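Local coordinates for protein putative acyl-CoA thioester hydrolase YbhC (Escherichia coli K-12, PDB 3GRH) that is an outer-membrane lipoprotein of the pectinesterase family and a putative thioesterase, but neither binds pectin nor has pectinesterase activity, at residues A[51-56]-A[287-292]; A[216-221]-A[299-304]; A[354-359]-A[405-410]. All coordinates share one frame; numbering follows the deposited sequence.

How the contacts relate
Contact 3 lies within the parallel beta-helix, contact 1 packs a helix end onto its wall, and contact 2 joins loops leading from its strands. Contact 1 is core: five buried residues hold the short helix end on strand 287-291, mainly by apolar contact. Contact 3 reaches the same sheet at strands 351-355 and 403-407, where it is partly buried. It is an inter-strand ladder of backbone bonds with charged and amide side chains around the turn that follows it. Contact 2 is different in both place and chemistry. It lies on the opposite side of the chain's centre from contact 1, about 32 Å away between centres. There an arginine and two waters tie backbone carbonyls together, near the predicted nucleophile.

Contact 1: residues A[51-56]-A[287-292]; sequences QHYFAS and AVVFDN
Tyr53 and Ala287 bring the two backbones closest, with their CA atoms 6.0 Å apart. Tyr53 ends the helix 50-53, and Phe54 is the first residue to leave helical geometry. The other partner is strand 287-291 of the parallel beta-helix, so a helix end sits on a wall of the coil. The carbonyl Tyr53 O touches the methyl Ala287 CB at 3.6 Å.

Val289 carries most of the side-chain packing, through its branch CG2. With CG1 anti to the backbone N (chi1 171°), CG2 is turned toward both aromatic residues. It lies over one face of the Phe54 ring, 4.0 Å from the ring centroid, as a CH-pi contact. The closest ring atoms are on the far rim; Phe54 CZ is 3.6 Å from Val289 CG2. The same methyl meets Tyr53 CB at 3.8 Å. At the Phe54 edge, near the ring plane, is Ala287 O.

Beyond the two segments, Leu269 and Leu322 of the flanking strands extend the packing. The contact itself is mainly apolar, so it depends on shape fit; Tyr53 OH and Phe54 O find their hydrogen-bond partners in Gln351 and Arg267.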
loop_
_atom_site.group_PDB
_atom_site.type_symbol
_atom_site.label_atom_id
_atom_site.label_comp_id
_atom_site.label_asym_id
_atom_site.label_seq_id
_atom_site.Cartn_x
_atom_site.Cartn_y
_atom_site.Cartn_z
ATOM N N GLN A 51 11.737 -2.970 -12.762
ATOM C CA GLN A 51 12.915 -2.162 -12.968
ATOM C C GLN A 51 12.636 -0.717 -13.390
ATOM O O GLN A 51 13.443 0.202 -13.165
ATOM C CB GLN A 51 13.889 -2.844 -13.912
ATOM C CG GLN A 51 13.470 -2.971 -15.323
ATOM C CD GLN A 51 14.431 -3.809 -16.182
ATOM O OE1 GLN A 51 14.016 -4.789 -16.816
ATOM N NE2 GLN A 51 15.704 -3.417 -16.212
ATOM N N HIS A 52 11.529 -0.489 -14.094
ATOM C CA HIS A 52 11.131 0.864 -14.413
ATOM C C HIS A 52 10.483 1.556 -13.287
ATOM O O HIS A 52 10.738 2.763 -12.994
ATOM C CB HIS A 52 10.211 0.827 -15.683
ATOM C CG HIS A 52 10.968 0.637 -16.955
ATOM N ND1 HIS A 52 11.336 -0.611 -17.407
ATOM C CD2 HIS A 52 11.390 1.516 -17.894
ATOM C CE1 HIS A 52 11.994 -0.495 -18.544
ATOM N NE2 HIS A 52 12.038 0.782 -18.873
ATOM N N TYR A 53 9.676 0.816 -12.537
ATOM C CA TYR A 53 9.039 1.438 -11.330
ATOM C C TYR A 53 10.027 1.801 -10.275
ATOM O O TYR A 53 9.820 2.732 -9.502
ATOM C CB TYR A 53 7.930 0.545 -10.709
ATOM C CG TYR A 53 6.599 0.586 -11.390
ATOM C CD1 TYR A 53 6.404 -0.018 -12.607
ATOM C CD2 TYR A 53 5.523 1.230 -10.825
ATOM C CE1 TYR A 53 5.236 0.072 -13.287
ATOM C CE2 TYR A 53 4.343 1.278 -11.479
ATOM C CZ TYR A 53 4.182 0.706 -12.733
ATOM O OH TYR A 53 2.973 0.829 -13.414
ATOM N N PHE A 54 11.162 1.077 -10.275
ATOM C CA PHE A 54 12.175 1.241 -9.242
ATOM C C PHE A 54 13.392 2.020 -9.713
ATOM O O PHE A 54 14.393 2.082 -9.032
ATOM C CB PHE A 54 12.589 -0.101 -8.665
ATOM C CG PHE A 54 11.554 -0.767 -7.809
ATOM C CD1 PHE A 54 10.527 -0.084 -7.249
ATOM C CD2 PHE A 54 11.728 -2.082 -7.483
ATOM C CE1 PHE A 54 9.589 -0.744 -6.399
ATOM C CE2 PHE A 54 10.841 -2.707 -6.687
ATOM C CZ PHE A 54 9.775 -1.997 -6.143
ATOM N N ALA A 55 13.284 2.674 -10.858
ATOM C CA ALA A 55 14.388 3.415 -11.424
ATOM C C ALA A 55 14.906 4.481 -10.487
ATOM O O ALA A 55 14.132 5.043 -9.696
ATOM C CB ALA A 55 13.930 4.032 -12.694
ATOM N N SER A 56 16.220 4.721 -10.516
ATOM C CA SER A 56 16.819 5.836 -9.712
ATOM C C SER A 56 16.527 7.197 -10.356
ATOM O O SER A 56 16.017 7.263 -11.479
ATOM C CB SER A 56 18.329 5.660 -9.575
ATOM O OG SER A 56 18.965 5.866 -10.802
ATOM N N ALA A 287 5.831 4.843 -5.746
ATOM C CA ALA A 287 5.983 3.799 -6.676
ATOM C C ALA A 287 5.971 2.490 -5.886
ATOM O O ALA A 287 6.889 2.268 -5.029
ATOM C CB ALA A 287 7.276 3.939 -7.335
ATOM N N VAL A 288 4.983 1.653 -6.124
ATOM C CA VAL A 288 4.826 0.419 -5.334
ATOM C C VAL A 288 4.682 -0.715 -6.294
ATOM O O VAL A 288 3.847 -0.643 -7.196
ATOM C CB VAL A 288 3.601 0.430 -4.410
ATOM C CG1 VAL A 288 3.688 -0.799 -3.456
ATOM C CG2 VAL A 288 3.559 1.762 -3.640
ATOM N N VAL A 289 5.438 -1.793 -6.111
ATOM C CA VAL A 289 5.320 -3.025 -6.866
ATOM C C VAL A 289 4.777 -4.099 -5.958
ATOM O O VAL A 289 5.341 -4.280 -4.891
ATOM C CB VAL A 289 6.642 -3.430 -7.475
ATOM C CG1 VAL A 289 6.522 -4.851 -8.084
ATOM C CG2 VAL A 289 7.183 -2.442 -8.539
ATOM N N PHE A 290 3.687 -4.741 -6.350
ATOM C CA PHE A 290 3.058 -5.851 -5.616
ATOM C C PHE A 290 3.312 -7.066 -6.435
ATOM O O PHE A 290 2.850 -7.132 -7.559
ATOM C CB PHE A 290 1.552 -5.626 -5.549
ATOM C CG PHE A 290 1.153 -4.425 -4.782
ATOM C CD1 PHE A 290 0.982 -4.544 -3.413
ATOM C CD2 PHE A 290 0.904 -3.213 -5.395
ATOM C CE1 PHE A 290 0.591 -3.483 -2.660
ATOM C CE2 PHE A 290 0.518 -2.134 -4.602
ATOM C CZ PHE A 290 0.403 -2.294 -3.226
ATOM N N ASP A 291 4.016 -8.050 -5.904
ATOM C CA ASP A 291 4.304 -9.303 -6.619
ATOM C C ASP A 291 3.742 -10.465 -5.791
ATOM O O ASP A 291 3.969 -10.537 -4.566
ATOM C CB ASP A 291 5.757 -9.445 -6.913
ATOM C CG ASP A 291 6.075 -10.552 -7.941
ATOM O OD1 ASP A 291 7.274 -10.670 -8.293
ATOM O OD2 ASP A 291 5.183 -11.300 -8.423
ATOM N N ASN A 292 3.008 -11.380 -6.423
ATOM C CA ASN A 292 2.419 -12.476 -5.721
ATOM C C ASN A 292 1.690 -12.127 -4.445
ATOM O O ASN A 292 1.846 -12.789 -3.401
ATOM C CB ASN A 292 3.485 -13.486 -5.483
ATOM C CG ASN A 292 3.960 -14.074 -6.792
ATOM O OD1 ASN A 292 3.220 -14.847 -7.413
ATOM N ND2 ASN A 292 5.169 -13.722 -7.239
#

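Contact 2: residues A[216-221]-A[299-304]; sequences DSVDAG and NSRTQQ
Asp216 and Arg301 lie with CA atoms 5.2 Å apart, and Ala220 and Thr302 with CA atoms 4.7 Å apart, so two irregular loops run close together without strand pairing. Arg301 does most of the joining. Its CG is anti to the backbone N (chi1 -176°), which sends the chain across to the other loop. CG and CD pass the carbonyls of Val218 and Asp219, and CD touches Val218 CG2. A bend at chi3 then brings NH1 within bonding distance of two backbone carbonyls. NH1 donates to Gly221 O at 2.9 Å, in the guanidinium plane, with a fairly straight bond of 158°. It also donates to Asp219 O at 2.9 Å, but this bond is more bent (138°) and its acceptor is tilted from that plane. NH2 donates to water 2, which in turn reaches Gly221 O, and makes a salt bridge to Asp278.

The loops follow strands 208-212 and 294-297 of the parallel beta-helix, and both belong to the part of the chain related to pectinesterases. The Arg301 side chain is about 8 Å from those of Asp280, the predicted nucleophile, and Arg340, a substrate-binding residue by similarity. Residues 219-221 form an Asx turn, in which Asp219 OD1 accepts from Gly221 N. OD1 also bonds to His223. The turn contains the two residues, Asp219 and Gly221, whose carbonyls Arg301 grips.

Nearby, water 1 donates to both Val218 O and Arg301 O and so bridges the loops. Asp216 OD1 is 3.1 Å from Ser300 OG, and it forms a salt bridge with Arg245. Ala220 CB touches Thr302 CB at 3.7 Å and Gln304 OE1 at 3.5 Å.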
loop_
_atom_site.group_PDB
_atom_site.type_symbol
_atom_site.label_atom_id
_atom_site.label_comp_id
_atom_site.label_asym_id
_atom_site.label_seq_id
_atom_site.Cartn_x
_atom_site.Cartn_y
_atom_site.Cartn_z
ATOM N N ASP A 216 -15.982 -3.689 11.162
ATOM C CA ASP A 216 -17.410 -3.524 10.887
ATOM C C ASP A 216 -18.164 -2.818 12.034
ATOM O O ASP A 216 -19.428 -2.904 12.178
ATOM C CB ASP A 216 -18.006 -4.879 10.527
ATOM C CG ASP A 216 -17.228 -5.625 9.408
ATOM O OD1 ASP A 216 -16.864 -5.035 8.336
ATOM O OD2 ASP A 216 -16.984 -6.846 9.599
ATOM N N SER A 217 -17.439 -2.046 12.836
ATOM C CA SER A 217 -18.024 -1.294 13.918
ATOM C C SER A 217 -18.660 -0.003 13.444
ATOM O O SER A 217 -19.348 0.697 14.200
ATOM C CB SER A 217 -17.014 -1.006 15.042
ATOM O OG SER A 217 -16.072 -0.037 14.656
ATOM N N VAL A 218 -18.413 0.333 12.179
ATOM C CA VAL A 218 -18.914 1.525 11.576
ATOM C C VAL A 218 -19.720 1.173 10.337
ATOM O O VAL A 218 -19.678 0.030 9.834
ATOM C CB VAL A 218 -17.742 2.484 11.227
ATOM C CG1 VAL A 218 -17.019 2.838 12.504
ATOM C CG2 VAL A 218 -16.754 1.830 10.217
ATOM N N ASP A 219 -20.497 2.139 9.884
ATOM C CA ASP A 219 -21.328 1.991 8.701
ATOM C C ASP A 219 -20.648 2.118 7.354
ATOM O O ASP A 219 -19.400 2.094 7.257
ATOM C CB ASP A 219 -22.541 2.946 8.743
ATOM C CG ASP A 219 -22.187 4.421 8.608
ATOM O OD1 ASP A 219 -21.147 4.850 8.108
ATOM O OD2 ASP A 219 -23.029 5.249 9.053
ATOM N N ALA A 220 -21.461 2.087 6.293
ATOM C CA ALA A 220 -20.915 2.002 4.895
ATOM C C ALA A 220 -20.321 3.308 4.362
ATOM O O ALA A 220 -19.760 3.329 3.260
ATOM C CB ALA A 220 -22.002 1.442 3.931
ATOM N N GLY A 221 -20.376 4.378 5.145
ATOM C CA GLY A 221 -19.939 5.690 4.690
ATOM C C GLY A 221 -18.449 5.897 4.779
ATOM O O GLY A 221 -17.689 4.924 4.819
ATOM N N ASN A 299 -17.258 -7.576 1.827
ATOM C CA ASN A 299 -18.491 -6.799 1.734
ATOM C C ASN A 299 -19.292 -6.797 3.048
ATOM O O ASN A 299 -20.501 -6.545 3.038
ATOM C CB ASN A 299 -19.369 -7.268 0.571
ATOM C CG ASN A 299 -19.952 -8.611 0.801
ATOM O OD1 ASN A 299 -19.481 -9.382 1.651
ATOM N ND2 ASN A 299 -20.959 -8.959 -0.006
ATOM N N SER A 300 -18.585 -6.942 4.170
ATOM C CA SER A 300 -19.213 -6.963 5.491
ATOM C C SER A 300 -19.570 -5.556 6.005
ATOM O O SER A 300 -20.514 -5.380 6.845
ATOM C CB SER A 300 -18.321 -7.681 6.492
ATOM O OG SER A 300 -16.976 -7.354 6.286
ATOM N N ARG A 301 -18.849 -4.545 5.545
ATOM C CA ARG A 301 -19.119 -3.187 6.000
ATOM C C ARG A 301 -19.968 -2.447 4.966
ATOM O O ARG A 301 -20.904 -1.712 5.305
ATOM C CB ARG A 301 -17.818 -2.407 6.263
ATOM C CG ARG A 301 -18.030 -1.046 6.826
ATOM C CD ARG A 301 -16.751 -0.297 6.819
ATOM N NE ARG A 301 -16.256 0.017 5.468
ATOM C CZ ARG A 301 -16.384 1.195 4.874
ATOM N NH1 ARG A 301 -17.065 2.177 5.479
ATOM N NH2 ARG A 301 -15.858 1.411 3.680
ATOM N N THR A 302 -19.635 -2.646 3.696
ATOM C CA THR A 302 -20.363 -2.014 2.589
ATOM C C THR A 302 -20.590 -3.010 1.491
ATOM O O THR A 302 -19.724 -3.850 1.185
ATOM C CB THR A 302 -19.703 -0.708 2.065
ATOM O OG1 THR A 302 -20.453 -0.193 0.944
ATOM C CG2 THR A 302 -18.304 -0.900 1.643
ATOM N N GLN A 303 -21.804 -2.971 0.950
ATOM C CA GLN A 303 -22.129 -3.808 -0.164
ATOM C C GLN A 303 -22.297 -3.000 -1.442
ATOM O O GLN A 303 -22.625 -3.553 -2.513
ATOM C CB GLN A 303 -23.415 -4.579 0.152
ATOM C CG GLN A 303 -23.209 -5.600 1.209
ATOM C CD GLN A 303 -23.990 -6.868 0.934
ATOM O OE1 GLN A 303 -25.124 -6.826 0.455
ATOM N NE2 GLN A 303 -23.370 -8.015 1.224
ATOM N N GLN A 304 -22.125 -1.689 -1.354
ATOM C CA GLN A 304 -22.457 -0.823 -2.494
ATOM C C GLN A 304 -21.285 -0.484 -3.414
ATOM O O GLN A 304 -21.489 -0.031 -4.548
ATOM C CB GLN A 304 -23.067 0.512 -2.040
ATOM C CG GLN A 304 -22.436 1.210 -0.835
ATOM C CD GLN A 304 -23.327 2.331 -0.280
ATOM O OE1 GLN A 304 -23.496 2.471 0.948
ATOM N NE2 GLN A 304 -23.933 3.119 -1.186
HETATM O O HOH W 1 -21.462 -1.308 8.000
HETATM O O HOH W 2 -16.456 4.039 2.409
#

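Contact 3: residues A[354-359]-A[405-410]; sequences IRDSAI and WEYNNR
Ile354 pairs with Glu406 and Arg355 with Tyr407 in parallel register, CA atoms 4.8 and 4.7 Å apart. These are neighbouring strands of the parallel beta-helix. Ile354 N donates to Trp405 O, Tyr407 N to Ile354 O, and Asp356 N to Tyr407 O. Both segments then turn at a residue of positive phi, Asp356 in one and Asn408 in the other. They pair again beyond the turn, where Arg410 N bonds to Ser357 O and Ile359 N to Arg410 O. The two turns match residue for residue.

The Arg355 side chain lies alongside that of Tyr407, pointing the same way. CB touches Tyr407 O at 3.5 Å and lies beside Tyr407 CB. CG sits between the backbone N and the carbonyl carbon (chi1 60°), and CD extends from it. A bend at chi3 swings NE back to Asp356 OD2, 2.9 Å away, in a nearly straight hydrogen bond that is part of a salt bridge. CZ lies close to Tyr407 CD2, which is over one face of the guanidinium. The two planes are steeply inclined, at 77°. NH1 bonds to Phe48 O, and NH2 meets Tyr407 CE2 at 3.7 Å.

Arg410 runs extended alongside the turn and lays one face of its guanidinium on Ala358 CB. Its NH1 makes a weak bond to Asp356 O. The Asp356 carboxylate has two partners and so links Arg355 to the next coil. On that side, Asn408 ND2 donates to Asp356 OD1 at 2.8 Å, nearly along the C-O axis and with 169° at the hydrogen.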
loop_
_atom_site.group_PDB
_atom_site.type_symbol
_atom_site.label_atom_id
_atom_site.label_comp_id
_atom_site.label_asym_id
_atom_site.label_seq_id
_atom_site.Cartn_x
_atom_site.Cartn_y
_atom_site.Cartn_z
ATOM N N ILE A 354 -2.079 -3.468 -13.814
ATOM C CA ILE A 354 -2.288 -4.812 -13.331
ATOM C C ILE A 354 -1.956 -5.765 -14.436
ATOM O O ILE A 354 -2.542 -5.692 -15.514
ATOM C CB ILE A 354 -3.743 -5.019 -12.855
ATOM C CG1 ILE A 354 -4.102 -4.116 -11.713
ATOM C CG2 ILE A 354 -3.916 -6.504 -12.354
ATOM C CD1 ILE A 354 -5.625 -4.182 -11.370
ATOM N N ARG A 355 -0.925 -6.580 -14.221
ATOM C CA ARG A 355 -0.417 -7.497 -15.242
ATOM C C ARG A 355 -0.222 -8.892 -14.771
ATOM O O ARG A 355 0.077 -9.131 -13.613
ATOM C CB ARG A 355 0.864 -7.000 -15.897
ATOM C CG ARG A 355 1.988 -6.803 -14.978
ATOM C CD ARG A 355 3.229 -6.242 -15.716
ATOM N NE ARG A 355 3.726 -7.198 -16.721
ATOM C CZ ARG A 355 4.524 -6.887 -17.744
ATOM N NH1 ARG A 355 5.054 -5.711 -17.889
ATOM N NH2 ARG A 355 4.883 -7.902 -18.553
ATOM N N ASP A 356 -0.402 -9.827 -15.673
ATOM C CA ASP A 356 -0.086 -11.194 -15.400
ATOM C C ASP A 356 -0.769 -11.774 -14.116
ATOM O O ASP A 356 -0.196 -12.625 -13.408
ATOM C CB ASP A 356 1.438 -11.390 -15.324
ATOM C CG ASP A 356 2.172 -10.800 -16.516
ATOM O OD1 ASP A 356 1.813 -11.138 -17.668
ATOM O OD2 ASP A 356 3.144 -9.981 -16.297
ATOM N N SER A 357 -1.969 -11.295 -13.852
ATOM C CA SER A 357 -2.679 -11.543 -12.639
ATOM C C SER A 357 -4.002 -12.251 -12.850
ATOM O O SER A 357 -4.586 -12.200 -13.912
ATOM C CB SER A 357 -2.904 -10.238 -11.895
ATOM O OG SER A 357 -1.638 -9.760 -11.397
ATOM N N ALA A 358 -4.467 -12.944 -11.816
ATOM C CA ALA A 358 -5.727 -13.672 -11.876
ATOM C C ALA A 358 -6.778 -12.731 -11.260
ATOM O O ALA A 358 -6.607 -12.309 -10.119
ATOM C CB ALA A 358 -5.641 -14.969 -11.049
ATOM N N ILE A 359 -7.849 -12.436 -11.979
ATOM C CA ILE A 359 -8.999 -11.631 -11.489
ATOM C C ILE A 359 -10.220 -12.514 -11.447
ATOM O O ILE A 359 -10.660 -13.043 -12.436
ATOM C CB ILE A 359 -9.246 -10.402 -12.368
ATOM C CG1 ILE A 359 -7.979 -9.582 -12.465
ATOM C CG2 ILE A 359 -10.326 -9.529 -11.750
ATOM C CD1 ILE A 359 -8.027 -8.476 -13.445
ATOM N N TRP A 405 -4.372 0.670 -16.321
ATOM C CA TRP A 405 -4.142 -0.270 -17.409
ATOM C C TRP A 405 -4.013 -1.729 -16.996
ATOM O O TRP A 405 -3.678 -1.991 -15.849
ATOM C CB TRP A 405 -2.815 0.030 -18.094
ATOM C CG TRP A 405 -2.502 1.471 -18.362
ATOM C CD1 TRP A 405 -1.776 2.243 -17.590
ATOM C CD2 TRP A 405 -2.930 2.293 -19.479
ATOM N NE1 TRP A 405 -1.649 3.517 -18.154
ATOM C CE2 TRP A 405 -2.401 3.580 -19.279
ATOM C CE3 TRP A 405 -3.722 2.078 -20.595
ATOM C CZ2 TRP A 405 -2.604 4.623 -20.188
ATOM C CZ3 TRP A 405 -3.926 3.118 -21.488
ATOM C CH2 TRP A 405 -3.376 4.343 -21.312
ATOM N N GLU A 406 -4.334 -2.635 -17.939
ATOM C CA GLU A 406 -4.182 -4.048 -17.725
ATOM C C GLU A 406 -3.382 -4.635 -18.830
ATOM O O GLU A 406 -3.351 -4.117 -19.925
ATOM C CB GLU A 406 -5.502 -4.722 -17.702
ATOM C CG GLU A 406 -6.303 -4.422 -16.446
ATOM C CD GLU A 406 -7.560 -5.129 -16.483
ATOM O OE1 GLU A 406 -7.661 -6.398 -16.214
ATOM O OE2 GLU A 406 -8.466 -4.434 -16.945
ATOM N N TYR A 407 -2.691 -5.705 -18.536
ATOM C CA TYR A 407 -1.962 -6.516 -19.524
ATOM C C TYR A 407 -1.893 -7.995 -19.153
ATOM O O TYR A 407 -1.497 -8.338 -18.038
ATOM C CB TYR A 407 -0.543 -5.997 -19.668
ATOM C CG TYR A 407 0.318 -6.762 -20.633
ATOM C CD1 TYR A 407 0.077 -6.717 -21.976
ATOM C CD2 TYR A 407 1.411 -7.508 -20.176
ATOM C CE1 TYR A 407 0.871 -7.381 -22.859
ATOM C CE2 TYR A 407 2.171 -8.219 -21.055
ATOM C CZ TYR A 407 1.917 -8.107 -22.397
ATOM O OH TYR A 407 2.714 -8.814 -23.270
ATOM N N ASN A 408 -2.394 -8.862 -20.045
ATOM C CA ASN A 408 -2.192 -10.320 -19.857
ATOM C C ASN A 408 -2.779 -10.899 -18.548
ATOM O O ASN A 408 -2.201 -11.780 -17.913
ATOM C CB ASN A 408 -0.705 -10.637 -19.941
ATOM C CG ASN A 408 -0.462 -12.078 -20.256
ATOM O OD1 ASN A 408 -1.178 -12.678 -21.066
ATOM N ND2 ASN A 408 0.535 -12.685 -19.605
ATOM N N ASN A 409 -3.967 -10.437 -18.194
ATOM C CA ASN A 409 -4.632 -10.983 -17.003
ATOM C C ASN A 409 -5.520 -12.135 -17.397
ATOM O O ASN A 409 -5.896 -12.280 -18.571
ATOM C CB ASN A 409 -5.382 -9.923 -16.249
ATOM C CG ASN A 409 -4.492 -8.792 -15.760
ATOM O OD1 ASN A 409 -4.863 -7.590 -15.831
ATOM N ND2 ASN A 409 -3.398 -9.128 -15.173
ATOM N N ARG A 410 -5.876 -12.928 -16.400
ATOM C CA ARG A 410 -6.668 -14.137 -16.579
ATOM C C ARG A 410 -7.706 -14.223 -15.479
ATOM O O ARG A 410 -7.781 -13.382 -14.605
ATOM C CB ARG A 410 -5.769 -15.345 -16.560
ATOM C CG ARG A 410 -5.098 -15.617 -15.269
ATOM C CD ARG A 410 -3.997 -16.645 -15.425
ATOM N NE ARG A 410 -3.474 -17.060 -14.135
ATOM C CZ ARG A 410 -2.532 -16.377 -13.500
ATOM N NH1 ARG A 410 -1.966 -15.342 -14.075
ATOM N NH2 ARG A 410 -2.141 -16.752 -12.303
#